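Local coordinates for protein N-isopropylammelide isopropylaminohydrolase (Burkholderia multivorans ATCC 17616, PDB 6NBO) that belongs to the amidohydrolase family and carries zinc bound by histidines and an aspartate in a TIM-barrel domain, at residues G187-A192 with H218-G223; G214-L219 with T247-F252; L232-T237 with L272-V277. All blocks are in the same frame, centred on the assembly; numbering follows the deposited sequence. Where two conformers were deposited one is given.

Contact 1 of 3, residues G187-A192 with H218-G223; sequences GLDPCA and HLHERG. With ZN (zinc ion), chain B.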
ATOM      1  N   GLY A 187      14.653  -2.372  -1.278  1.00 22.73           N
ATOM      2  CA  GLY A 187      15.910  -2.540  -0.570  1.00 26.14           C
ATOM      3  C   GLY A 187      15.656  -2.433   0.913  1.00 28.01           C
ATOM      4  O   GLY A 187      14.535  -2.172   1.354  1.00 23.87           O
ATOM      5  N   LEU A 188      16.719  -2.647   1.696  1.00 21.16           N
ATOM      6  CA  LEU A 188      16.516  -2.616   3.137  1.00 22.42           C
ATOM      7  C   LEU A 188      17.818  -2.296   3.855  1.00 24.48           C
ATOM      8  O   LEU A 188      18.913  -2.513   3.331  1.00 25.23           O
ATOM      9  CB  LEU A 188      15.937  -3.933   3.662  1.00 22.88           C
ATOM     10  CG  LEU A 188      16.792  -5.197   3.793  1.00 28.77           C
ATOM     11  CD1 LEU A 188      15.975  -6.301   4.473  1.00 32.60           C
ATOM     12  CD2 LEU A 188      17.301  -5.672   2.432  1.00 28.25           C
ATOM     13  N   ASP A 189      17.662  -1.748   5.068  1.00 25.36           N
ATOM     14  CA  ASP A 189      18.661  -1.640   6.132  1.00 25.15           C
ATOM     15  C   ASP A 189      20.097  -1.559   5.626  1.00 24.88           C
ATOM     16  O   ASP A 189      20.862  -2.536   5.710  1.00 24.93           O
ATOM     17  CB  ASP A 189      18.475  -2.809   7.085  1.00 26.71           C
ATOM     18  CG  ASP A 189      17.051  -2.877   7.625  1.00 30.22           C
ATOM     19  OD1 ASP A 189      16.347  -1.841   7.579  1.00 26.45           O
ATOM     20  OD2 ASP A 189      16.632  -3.953   8.091  1.00 32.73           O
ATOM     21  N   PRO A 190      20.504  -0.384   5.140  1.00 23.92           N
ATOM     22  CA  PRO A 190      21.847  -0.246   4.558  1.00 26.76           C
ATOM     23  C   PRO A 190      22.961  -0.559   5.542  1.00 25.49           C
ATOM     24  O   PRO A 190      24.041  -0.988   5.122  1.00 25.10           O
ATOM     25  CB  PRO A 190      21.880   1.228   4.115  1.00 27.31           C
ATOM     26  CG  PRO A 190      20.425   1.599   3.938  1.00 27.55           C
ATOM     27  CD  PRO A 190      19.711   0.852   5.028  1.00 24.41           C
ATOM     28  N   CYS A 191      22.733  -0.367   6.842  1.00 25.33           N
ATOM     29  CA  CYS A 191      23.722  -0.756   7.843  1.00 24.27           C
ATOM     30  C   CYS A 191      23.529  -2.199   8.304  1.00 25.37           C
ATOM     31  O   CYS A 191      24.445  -3.018   8.203  1.00 25.97           O
ATOM     32  CB  CYS A 191      23.662   0.179   9.060  1.00 27.25           C
ATOM     33  SG  CYS A 191      24.327   1.831   8.790  1.00 27.19           S
ATOM     34  N   ALA A 192      22.346  -2.513   8.832  1.00 25.37           N
ATOM     35  CA  ALA A 192      22.166  -3.774   9.552  1.00 28.63           C
ATOM     36  C   ALA A 192      22.209  -4.976   8.617  1.00 28.99           C
ATOM     37  O   ALA A 192      22.700  -6.048   8.994  1.00 27.26           O
ATOM     38  CB  ALA A 192      20.844  -3.756  10.321  1.00 31.59           C
ATOM     39  N   HIS A 218      12.651  -0.581   2.735  1.00 21.70           N
ATOM     40  CA  HIS A 218      12.373  -1.041   4.093  1.00 22.84           C
ATOM     41  C   HIS A 218      13.460  -0.526   5.031  1.00 23.61           C
ATOM     42  O   HIS A 218      14.638  -0.837   4.845  1.00 26.46           O
ATOM     43  CB  HIS A 218      12.351  -2.575   4.157  1.00 24.00           C
ATOM     44  CG  HIS A 218      11.106  -3.216   3.624  1.00 26.78           C
ATOM     45  ND1 HIS A 218      10.751  -3.161   2.294  1.00 27.55           N
ATOM     46  CD2 HIS A 218      10.160  -3.976   4.235  1.00 25.29           C
ATOM     47  CE1 HIS A 218       9.628  -3.840   2.109  1.00 30.49           C
ATOM     48  NE2 HIS A 218       9.251  -4.345   3.273  1.00 29.62           N
ATOM     49  N   LEU A 219      13.084   0.218   6.068  1.00 21.67           N
ATOM     50  CA  LEU A 219      14.060   0.694   7.043  1.00 22.94           C
ATOM     51  C   LEU A 219      13.590   0.244   8.419  1.00 29.17           C
ATOM     52  O   LEU A 219      12.776   0.925   9.052  1.00 27.34           O
ATOM     53  CB  LEU A 219      14.242   2.216   6.972  1.00 21.50           C
ATOM     54  CG  LEU A 219      15.433   2.695   7.814  1.00 27.50           C
ATOM     55  CD1 LEU A 219      16.740   2.050   7.329  1.00 25.25           C
ATOM     56  CD2 LEU A 219      15.557   4.208   7.822  1.00 28.89           C
ATOM     57  N   HIS A 220      14.096  -0.908   8.868  1.00 24.96           N
ATOM     58  CA  HIS A 220      13.800  -1.412  10.205  1.00 27.59           C
ATOM     59  C   HIS A 220      14.792  -0.930  11.248  1.00 28.64           C
ATOM     60  O   HIS A 220      14.558  -1.152  12.442  1.00 29.42           O
ATOM     61  CB  HIS A 220      13.836  -2.942  10.259  1.00 32.78           C
ATOM     62  CG  HIS A 220      13.094  -3.621   9.159  1.00 35.52           C
ATOM     63  ND1 HIS A 220      13.713  -4.064   8.010  1.00 38.91           N
ATOM     64  CD2 HIS A 220      11.789  -3.960   9.043  1.00 36.14           C
ATOM     65  CE1 HIS A 220      12.818  -4.640   7.228  1.00 37.25           C
ATOM     66  NE2 HIS A 220      11.643  -4.585   7.830  1.00 36.61           N
ATOM     67  N   GLU A 221      15.901  -0.329  10.828  1.00 26.72           N
ATOM     68  CA  GLU A 221      16.990  -0.048  11.751  1.00 27.37           C
ATOM     69  C   GLU A 221      16.520   0.888  12.852  1.00 29.69           C
ATOM     70  O   GLU A 221      15.811   1.866  12.605  1.00 30.14           O
ATOM     71  CB  GLU A 221      18.173   0.551  11.001  1.00 26.54           C
ATOM     72  CG  GLU A 221      18.765  -0.398   9.967  1.00 22.27           C
ATOM     73  CD  GLU A 221      19.850   0.256   9.141  1.00 25.59           C
ATOM     74  OE1 GLU A 221      20.034   1.489   9.259  1.00 26.14           O
ATOM     75  OE2 GLU A 221      20.540  -0.461   8.399  1.00 28.22           O
ATOM     76  N   ARG A 222      16.910   0.571  14.076  1.00 34.57           N
ATOM     77  CA  ARG A 222      16.442   1.299  15.238  1.00 33.52           C
ATOM     78  C   ARG A 222      17.404   2.421  15.597  1.00 33.42           C
ATOM     79  O   ARG A 222      18.602   2.353  15.304  1.00 30.99           O
ATOM     80  CB  ARG A 222      16.286   0.336  16.411  1.00 34.73           C
ATOM     81  CG  ARG A 222      15.331  -0.804  16.108  1.00 36.79           C
ATOM     82  CD  ARG A 222      13.891  -0.305  16.140  1.00 32.51           C
ATOM     83  NE  ARG A 222      13.649   0.412  17.387  1.00 39.86           N
ATOM     84  CZ  ARG A 222      13.344  -0.183  18.534  1.00 44.22           C
ATOM     85  NH1 ARG A 222      13.221  -1.505  18.582  1.00 48.23           N
ATOM     86  NH2 ARG A 222      13.159   0.538  19.629  1.00 39.10           N
ATOM     87  N   GLY A 223      16.859   3.467  16.221  1.00 34.62           N
ATOM     88  CA  GLY A 223      17.686   4.454  16.913  1.00 33.60           C
ATOM     89  C   GLY A 223      18.633   5.202  15.995  1.00 32.10           C
ATOM     90  O   GLY A 223      18.289   5.572  14.870  1.00 31.11           O
TER
HETATM   91 ZN    ZN B 401       7.327  -5.103   4.211  0.76 29.78          ZN
HETATM   92  O   HOH W   1      11.511  -2.547  -0.261  1.00 27.13           O
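D189 and H220 meet through both carboxylate oxygens where the parallel strands ending at L188 and L219 give way to loops. The side chain of E221 approaches the same loop beside them. From its CB, CG lies beside D189, 3.7 Å from OD1 of that residue, and the chain then runs extended (chi2 175°) to the carboxylate. OE2 is the atom that does the gripping. It takes the backbone N of C191 at 2.7 Å on its syn lone pair and the N of A192 at 2.8 Å from above the carboxylate plane, so two amides of one turn converge on a single oxygen. The other oxygen, OE1, is hydrogen-bonded to S229.

D189 works in the reverse sense: OD1 accepts the backbone N of H220 at 2.8 Å through its syn lone pair, and OD2 accepts ND1 of the imidazole at 2.9 Å. The carboxylate stands at 77° to the ring yet lies at its edge, a His-carboxylate pair that should help fix the rotation of the H220 ring. At the strand ends, H218 N bonds to G187 O and D189 N to H218 O, pairing L188 with H218 in parallel. The contact thus joins the C-terminal ends of strands 184-188 and 215-219, with helices 197-211 and 223-239 packed against P190 and C191.

Contact 2 of 3, residues G214-L219 with T247-F252; sequences GLDLHL and TISHAF. With ZN (zinc ion), chain B; EDO (1,2-ethanediol), chain K.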
ATOM      1  N   GLY A 214      11.498   5.135  -9.201  1.00 25.79           N
ATOM      2  CA  GLY A 214      11.562   5.459  -7.799  1.00 24.24           C
ATOM      3  C   GLY A 214      11.968   4.263  -6.961  1.00 25.69           C
ATOM      4  O   GLY A 214      12.181   3.153  -7.456  1.00 24.18           O
ATOM      5  N   LEU A 215      12.068   4.505  -5.651  1.00 22.34           N
ATOM      6  CA  LEU A 215      12.462   3.482  -4.692  1.00 22.46           C
ATOM      7  C   LEU A 215      11.509   3.487  -3.508  1.00 22.73           C
ATOM      8  O   LEU A 215      10.958   4.527  -3.132  1.00 27.28           O
ATOM      9  CB  LEU A 215      13.891   3.693  -4.166  1.00 21.71           C
ATOM     10  CG  LEU A 215      14.988   3.752  -5.226  1.00 23.08           C
ATOM     11  CD1 LEU A 215      15.274   5.201  -5.613  1.00 23.09           C
ATOM     12  CD2 LEU A 215      16.216   3.072  -4.696  1.00 29.37           C
ATOM     13  N   ASP A 216      11.320   2.305  -2.927  1.00 24.03           N
ATOM     14  CA  ASP A 216      10.563   2.148  -1.687  1.00 26.36           C
ATOM     15  C   ASP A 216      11.400   1.221  -0.819  1.00 24.28           C
ATOM     16  O   ASP A 216      11.493   0.023  -1.103  1.00 22.72           O
ATOM     17  CB  ASP A 216       9.160   1.577  -1.947  1.00 22.90           C
ATOM     18  CG  ASP A 216       8.307   1.475  -0.690  1.00 25.56           C
ATOM     19  OD1 ASP A 216       8.852   1.223   0.403  1.00 23.20           O
ATOM     20  OD2 ASP A 216       7.070   1.642  -0.796  1.00 24.47           O
ATOM     21  N   LEU A 217      11.992   1.770   0.240  1.00 20.72           N
ATOM     22  CA  LEU A 217      13.033   1.094   1.003  1.00 22.33           C
ATOM     23  C   LEU A 217      12.504   0.703   2.377  1.00 23.13           C
ATOM     24  O   LEU A 217      11.958   1.545   3.089  1.00 24.89           O
ATOM     25  CB  LEU A 217      14.264   2.004   1.137  1.00 18.59           C
ATOM     26  CG  LEU A 217      14.850   2.460  -0.201  1.00 22.09           C
ATOM     27  CD1 LEU A 217      15.939   3.491   0.014  1.00 29.25           C
ATOM     28  CD2 LEU A 217      15.383   1.262  -0.995  1.00 26.83           C
ATOM     29  N   HIS A 218      12.651  -0.581   2.735  1.00 21.70           N
ATOM     30  CA  HIS A 218      12.373  -1.041   4.093  1.00 22.84           C
ATOM     31  C   HIS A 218      13.460  -0.526   5.031  1.00 23.61           C
ATOM     32  O   HIS A 218      14.638  -0.837   4.845  1.00 26.46           O
ATOM     33  CB  HIS A 218      12.351  -2.575   4.157  1.00 24.00           C
ATOM     34  CG  HIS A 218      11.106  -3.216   3.624  1.00 26.78           C
ATOM     35  ND1 HIS A 218      10.751  -3.161   2.294  1.00 27.55           N
ATOM     36  CD2 HIS A 218      10.160  -3.976   4.235  1.00 25.29           C
ATOM     37  CE1 HIS A 218       9.628  -3.840   2.109  1.00 30.49           C
ATOM     38  NE2 HIS A 218       9.251  -4.345   3.273  1.00 29.62           N
ATOM     39  N   LEU A 219      13.084   0.218   6.068  1.00 21.67           N
ATOM     40  CA  LEU A 219      14.060   0.694   7.043  1.00 22.94           C
ATOM     41  C   LEU A 219      13.590   0.244   8.419  1.00 29.17           C
ATOM     42  O   LEU A 219      12.776   0.925   9.052  1.00 27.34           O
ATOM     43  CB  LEU A 219      14.242   2.216   6.972  1.00 21.50           C
ATOM     44  CG  LEU A 219      15.433   2.695   7.814  1.00 27.50           C
ATOM     45  CD1 LEU A 219      16.740   2.050   7.329  1.00 25.25           C
ATOM     46  CD2 LEU A 219      15.557   4.208   7.822  1.00 28.89           C
ATOM     47  N   THR A 247      10.156   6.405  -1.111  1.00 20.61           N
ATOM     48  CA  THR A 247       9.288   6.065   0.002  1.00 26.28           C
ATOM     49  C   THR A 247      10.127   5.316   1.027  1.00 24.90           C
ATOM     50  O   THR A 247      10.975   4.487   0.660  1.00 22.17           O
ATOM     51  CB  THR A 247       8.111   5.188  -0.488  1.00 22.26           C
ATOM     52  OG1 THR A 247       7.364   5.913  -1.468  1.00 25.74           O
ATOM     53  CG2 THR A 247       7.183   4.761   0.650  1.00 22.01           C
ATOM     54  N   ILE A 248       9.915   5.622   2.304  1.00 21.73           N
ATOM     55  CA  ILE A 248      10.544   4.892   3.403  1.00 19.02           C
ATOM     56  C   ILE A 248       9.480   4.039   4.066  1.00 21.83           C
ATOM     57  O   ILE A 248       8.500   4.571   4.601  1.00 23.35           O
ATOM     58  CB  ILE A 248      11.171   5.834   4.444  1.00 21.05           C
ATOM     59  CG1 ILE A 248      12.001   6.918   3.756  1.00 25.38           C
ATOM     60  CG2 ILE A 248      12.010   5.002   5.436  1.00 23.52           C
ATOM     61  CD1 ILE A 248      13.212   6.382   3.027  1.00 27.87           C
ATOM     62  N   SER A 249       9.673   2.720   4.065  1.00 21.67           N
ATOM     63  CA  SER A 249       8.723   1.832   4.725  1.00 21.17           C
ATOM     64  C   SER A 249       9.189   1.509   6.141  1.00 23.79           C
ATOM     65  O   SER A 249      10.377   1.265   6.372  1.00 25.72           O
ATOM     66  CB  SER A 249       8.543   0.538   3.930  1.00 21.77           C
ATOM     67  OG  SER A 249       7.741   0.758   2.768  1.00 26.39           O
ATOM     68  N   HIS A 250       8.224   1.487   7.070  1.00 22.73           N
ATOM     69  CA  HIS A 250       8.366   1.143   8.485  1.00 25.52           C
ATOM     70  C   HIS A 250       8.959   2.314   9.265  1.00 28.20           C
ATOM     71  O   HIS A 250       8.244   2.969  10.031  1.00 30.93           O
ATOM     72  CB  HIS A 250       9.176  -0.144   8.648  1.00 30.00           C
ATOM     73  CG  HIS A 250       8.591  -1.302   7.898  1.00 39.49           C
ATOM     74  ND1 HIS A 250       7.239  -1.580   7.903  1.00 42.60           N
ATOM     75  CD2 HIS A 250       9.160  -2.222   7.083  1.00 40.15           C
ATOM     76  CE1 HIS A 250       7.004  -2.635   7.143  1.00 48.46           C
ATOM     77  NE2 HIS A 250       8.153  -3.048   6.637  1.00 46.53           N
ATOM     78  N   ALA A 251      10.245   2.605   9.065  1.00 26.80           N
ATOM     79  CA  ALA A 251      10.863   3.806   9.627  1.00 27.90           C
ATOM     80  C   ALA A 251      10.724   3.857  11.145  1.00 27.04           C
ATOM     81  O   ALA A 251      10.481   4.920  11.723  1.00 25.98           O
ATOM     82  CB  ALA A 251      10.282   5.069   8.989  1.00 27.33           C
ATOM     83  N   PHE A 252      10.890   2.694  11.794  1.00 23.59           N
ATOM     84  CA  PHE A 252      10.750   2.595  13.245  1.00 25.13           C
ATOM     85  C   PHE A 252      11.629   3.599  13.985  1.00 32.17           C
ATOM     86  O   PHE A 252      11.264   4.049  15.078  1.00 31.82           O
ATOM     87  CB  PHE A 252      11.102   1.183  13.723  1.00 30.23           C
ATOM     88  CG  PHE A 252      10.318   0.094  13.056  1.00 31.32           C
ATOM     89  CD1 PHE A 252       8.981   0.269  12.739  1.00 34.32           C
ATOM     90  CD2 PHE A 252      10.922  -1.112  12.752  1.00 34.63           C
ATOM     91  CE1 PHE A 252       8.261  -0.746  12.124  1.00 37.32           C
ATOM     92  CE2 PHE A 252      10.214  -2.128  12.141  1.00 37.60           C
ATOM     93  CZ  PHE A 252       8.880  -1.949  11.828  1.00 38.64           C
TER
HETATM   94 ZN    ZN B 401       7.327  -5.103   4.211  0.76 29.78          ZN
HETATM   95  C1  EDO K 410       8.035   5.986 -10.059  1.00 48.62           C
HETATM   96  O1  EDO K 410       9.184   5.575 -10.791  1.00 37.03           O
HETATM   97  C2  EDO K 410       8.400   6.947  -8.945  1.00 41.99           C
HETATM   98  O2  EDO K 410       7.221   7.099  -8.157  1.00 42.18           O
HETATM   99  O   HOH W   2       8.525   5.335  -3.878  1.00 27.62           O
HETATM  100  O   HOH W   3       5.371   0.052   0.476  1.00 24.63           O
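H218 and H250 come together beside the zinc sites, CD2 of H218 lying 3.3 Å from NE2 of H250 at the edge of the H250 ring. The two imidazoles meet obliquely, their planes at 65°. NE2 of H218 binds one zinc at 2.3 Å, together with H65, H67 and D304, while H250 and D304 belong to the site of the other zinc.

One step back from the metals, on the same face of the sheet as H218, D216 and S249 are joined by a short hydrogen bond. OG of S249 donates to OD1 of D216 at 2.7 Å, using the syn lone pair. With CG anti to the backbone N (chi1 -177°), the D216 carboxylate leans across to the neighbouring strand, where OD2 also lies 3.4 Å from CG2 of T247. OD2 has a second partner in the salt bridge to R124, which also bonds OG1 of T247. S249 OG is hydrogen-bonded to ND1 of H65 as well, and so links D216 to a zinc ligand as a second-shell residue.

The backbones hold this register by parallel bonding: S249 N to L217 O at 2.7 Å, nearly straight at 170°, and L219 N to S249 O at 2.9 Å. I248, on the face it shares with L217, meets L219 CB with its CG2 at 3.9 Å, and both side chains touch helix 223-239. Neighbouring parallel strands with metal-binding histidines at their C-terminal ends are the hallmark of the amidohydrolase TIM barrel and its zinc centre.

Contact 3 of 3, residues L232-T237 with L272-V277; sequences LILQRT and LGVAVV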
ATOM      1  N   LEU A 232      21.468   9.274   4.937  1.00 25.63           N
ATOM      2  CA  LEU A 232      22.131   8.889   3.693  0.54 29.25           C
ATOM      3  C   LEU A 232      21.138   8.817   2.544  1.00 30.97           C
ATOM      4  O   LEU A 232      21.401   9.329   1.448  1.00 29.11           O
ATOM      5  CB  LEU A 232      22.831   7.537   3.854  0.54 30.83           C
ATOM      6  CG  LEU A 232      24.169   7.458   4.581  0.54 35.22           C
ATOM      7  CD1 LEU A 232      24.686   6.031   4.505  0.54 30.95           C
ATOM      8  CD2 LEU A 232      25.163   8.418   3.956  0.54 38.34           C
ATOM      9  N   ILE A 233      19.998   8.165   2.773  1.00 27.87           N
ATOM     10  CA  ILE A 233      18.980   8.013   1.739  1.00 23.82           C
ATOM     11  C   ILE A 233      18.469   9.378   1.281  1.00 27.94           C
ATOM     12  O   ILE A 233      18.338   9.644   0.080  1.00 28.22           O
ATOM     13  CB  ILE A 233      17.844   7.124   2.268  1.00 24.86           C
ATOM     14  CG1 ILE A 233      18.342   5.680   2.410  1.00 25.09           C
ATOM     15  CG2 ILE A 233      16.620   7.209   1.363  1.00 23.71           C
ATOM     16  CD1 ILE A 233      17.500   4.832   3.347  1.00 25.32           C
ATOM     17  N   LEU A 234      18.177  10.263   2.238  1.00 26.53           N
ATOM     18  CA  LEU A 234      17.657  11.583   1.886  1.00 27.50           C
ATOM     19  C   LEU A 234      18.708  12.426   1.165  1.00 29.02           C
ATOM     20  O   LEU A 234      18.377  13.190   0.250  1.00 31.16           O
ATOM     21  CB  LEU A 234      17.163  12.299   3.148  1.00 30.62           C
ATOM     22  CG  LEU A 234      16.005  11.612   3.890  1.00 30.01           C
ATOM     23  CD1 LEU A 234      15.665  12.356   5.167  1.00 30.56           C
ATOM     24  CD2 LEU A 234      14.778  11.498   2.996  1.00 31.76           C
ATOM     25  N   GLN A 235      19.976  12.317   1.575  1.00 33.12           N
ATOM     26  CA  GLN A 235      21.053  13.006   0.863  1.00 34.85           C
ATOM     27  C   GLN A 235      21.081  12.607  -0.604  1.00 36.54           C
ATOM     28  O   GLN A 235      21.180  13.459  -1.496  1.00 32.22           O
ATOM     29  CB  GLN A 235      22.404  12.681   1.494  1.00 34.51           C
ATOM     30  CG  GLN A 235      22.721  13.386   2.774  1.00 37.35           C
ATOM     31  CD  GLN A 235      24.200  13.253   3.093  1.00 50.77           C
ATOM     32  OE1 GLN A 235      25.043  13.373   2.205  1.00 53.46           O
ATOM     33  NE2 GLN A 235      24.520  12.984   4.351  1.00 54.34           N
ATOM     34  N   ARG A 236      21.032  11.302  -0.868  1.00 30.79           N
ATOM     35  CA  ARG A 236      21.074  10.817  -2.238  1.00 32.64           C
ATOM     36  C   ARG A 236      19.824  11.247  -3.002  1.00 34.67           C
ATOM     37  O   ARG A 236      19.905  11.642  -4.172  1.00 32.21           O
ATOM     38  CB  ARG A 236      21.218   9.291  -2.234  1.00 34.80           C
ATOM     39  CG  ARG A 236      21.916   8.733  -3.453  1.00 46.31           C
ATOM     40  CD  ARG A 236      23.406   9.069  -3.427  1.00 64.34           C
ATOM     41  NE  ARG A 236      24.028   8.864  -4.732  1.00 75.38           N
ATOM     42  CZ  ARG A 236      24.500   9.845  -5.498  1.00 91.74           C
ATOM     43  NH1 ARG A 236      25.044   9.564  -6.675  1.00 98.01           N
ATOM     44  NH2 ARG A 236      24.442  11.108  -5.085  1.00 90.29           N
ATOM     45  N   THR A 237      18.662  11.181  -2.347  1.00 30.12           N
ATOM     46  CA  THR A 237      17.413  11.619  -2.970  1.00 30.31           C
ATOM     47  C   THR A 237      17.509  13.064  -3.440  1.00 33.54           C
ATOM     48  O   THR A 237      17.090  13.402  -4.554  1.00 31.84           O
ATOM     49  CB  THR A 237      16.258  11.476  -1.975  1.00 26.93           C
ATOM     50  OG1 THR A 237      16.151  10.111  -1.546  1.00 28.76           O
ATOM     51  CG2 THR A 237      14.949  11.916  -2.622  1.00 29.80           C
ATOM     52  N   LEU A 272      11.358  16.863   0.291  1.00 30.74           N
ATOM     53  CA  LEU A 272      11.685  16.011  -0.845  1.00 30.82           C
ATOM     54  C   LEU A 272      10.499  15.198  -1.345  1.00 34.77           C
ATOM     55  O   LEU A 272      10.659  14.402  -2.277  1.00 36.06           O
ATOM     56  CB  LEU A 272      12.838  15.072  -0.477  1.00 31.04           C
ATOM     57  CG  LEU A 272      14.167  15.808  -0.298  1.00 36.59           C
ATOM     58  CD1 LEU A 272      15.199  14.936   0.391  1.00 35.43           C
ATOM     59  CD2 LEU A 272      14.671  16.250  -1.660  1.00 40.31           C
ATOM     60  N   GLY A 273       9.320  15.383  -0.767  1.00 31.84           N
ATOM     61  CA  GLY A 273       8.192  14.569  -1.153  1.00 27.17           C
ATOM     62  C   GLY A 273       8.354  13.107  -0.814  1.00 30.22           C
ATOM     63  O   GLY A 273       7.815  12.254  -1.521  1.00 26.91           O
ATOM     64  N   VAL A 274       9.087  12.791   0.250  1.00 25.13           N
ATOM     65  CA  VAL A 274       9.266  11.411   0.694  1.00 24.11           C
ATOM     66  C   VAL A 274       8.144  11.052   1.661  1.00 23.32           C
ATOM     67  O   VAL A 274       7.994  11.688   2.707  1.00 29.07           O
ATOM     68  CB  VAL A 274      10.636  11.221   1.359  1.00 25.38           C
ATOM     69  CG1 VAL A 274      10.729   9.826   1.972  1.00 24.44           C
ATOM     70  CG2 VAL A 274      11.750  11.474   0.353  1.00 28.12           C
ATOM     71  N   ALA A 275       7.359  10.030   1.316  1.00 23.61           N
ATOM     72  CA  ALA A 275       6.294   9.530   2.169  1.00 23.45           C
ATOM     73  C   ALA A 275       6.818   8.422   3.077  1.00 25.05           C
ATOM     74  O   ALA A 275       7.877   7.837   2.832  1.00 24.40           O
ATOM     75  CB  ALA A 275       5.128   8.990   1.323  1.00 26.29           C
ATOM     76  N   VAL A 276       6.068   8.151   4.146  1.00 21.58           N
ATOM     77  CA  VAL A 276       6.406   7.065   5.051  0.68 24.77           C
ATOM     78  C   VAL A 276       5.253   6.067   5.064  1.00 24.44           C
ATOM     79  O   VAL A 276       4.077   6.437   5.027  1.00 24.44           O
ATOM     80  CB  VAL A 276       6.759   7.586   6.469  0.68 23.22           C
ATOM     81  CG1 VAL A 276       5.543   8.190   7.188  0.68 21.71           C
ATOM     82  CG2 VAL A 276       7.415   6.485   7.302  0.68 21.88           C
ATOM     83  N   VAL A 277       5.610   4.780   5.073  1.00 21.42           N
ATOM     84  CA  VAL A 277       4.636   3.705   5.207  1.00 21.70           C
ATOM     85  C   VAL A 277       4.648   3.233   6.651  1.00 24.07           C
ATOM     86  O   VAL A 277       5.712   2.913   7.198  1.00 24.67           O
ATOM     87  CB  VAL A 277       4.948   2.534   4.262  1.00 21.05           C
ATOM     88  CG1 VAL A 277       4.035   1.361   4.591  1.00 24.11           C
ATOM     89  CG2 VAL A 277       4.824   2.967   2.818  1.00 21.10           C
TER
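L272, L234 and T237 bury the most surface here, and L272 makes the closest approach. Its CB points toward helix 223-239, and the methyl CD1 comes to 3.6 Å from the backbone O of L234. The same methyl lies 4.3 Å from CB of L234 and an equal distance from CG2 of T237, so it sits against one turn of the helix, between two residues three apart in sequence.

L234 makes the other half of the contact with its own tip. With CD1 continuing the chain away from CA (chi2 176°), the other methyl, CD2, branches off and lies 4.0 Å from CG2 of V274, the two side chains crossing at a slant. T237 turns CG2 toward L272 and V274, while its OG1 is occupied within the helix, donating to I233 O at 2.8 Å from above the carbonyl plane. That carbonyl also receives T237 N, so the hydroxyl is satisfied locally and the threonine offers its methyl to the contact. No hydrogen bond crosses between the segments.

The course of the chain helps to place L272 and V274 together. G273, with positive phi, leaves helix 259-272 in a Schellman motif, and V274 then leads into strand 275-278. M269 of helix 259-272 also touches L234 and V274. Apolar side chains wedged between neighbouring helices and the start of a strand are characteristic of the layer between the outer helices and the sheet in a TIM barrel.

How the contacts relate
From the N terminus, contact 1 comes first, joining strand 184-188 to strand 215-219 and closing a loop that contains helix 197-211. Contact 2 starts on that second strand, sharing H218 and L219, and closes the next loop, through helix 223-239, at strand 246-250. Contact 3 opens within that loop, on helix 223-239, and ends beyond it at 272-277, so contacts 2 and 3 cross, whereas contact 1 has closed before contact 3 begins. Probable backbone hydrogen bonds between V277 and both I248 and H250 join contacts 2 and 3. Contacts 1 and 2 join three successive strands edge to edge, and contact 3 packs helix 223-239 on the chain leading into the next strand.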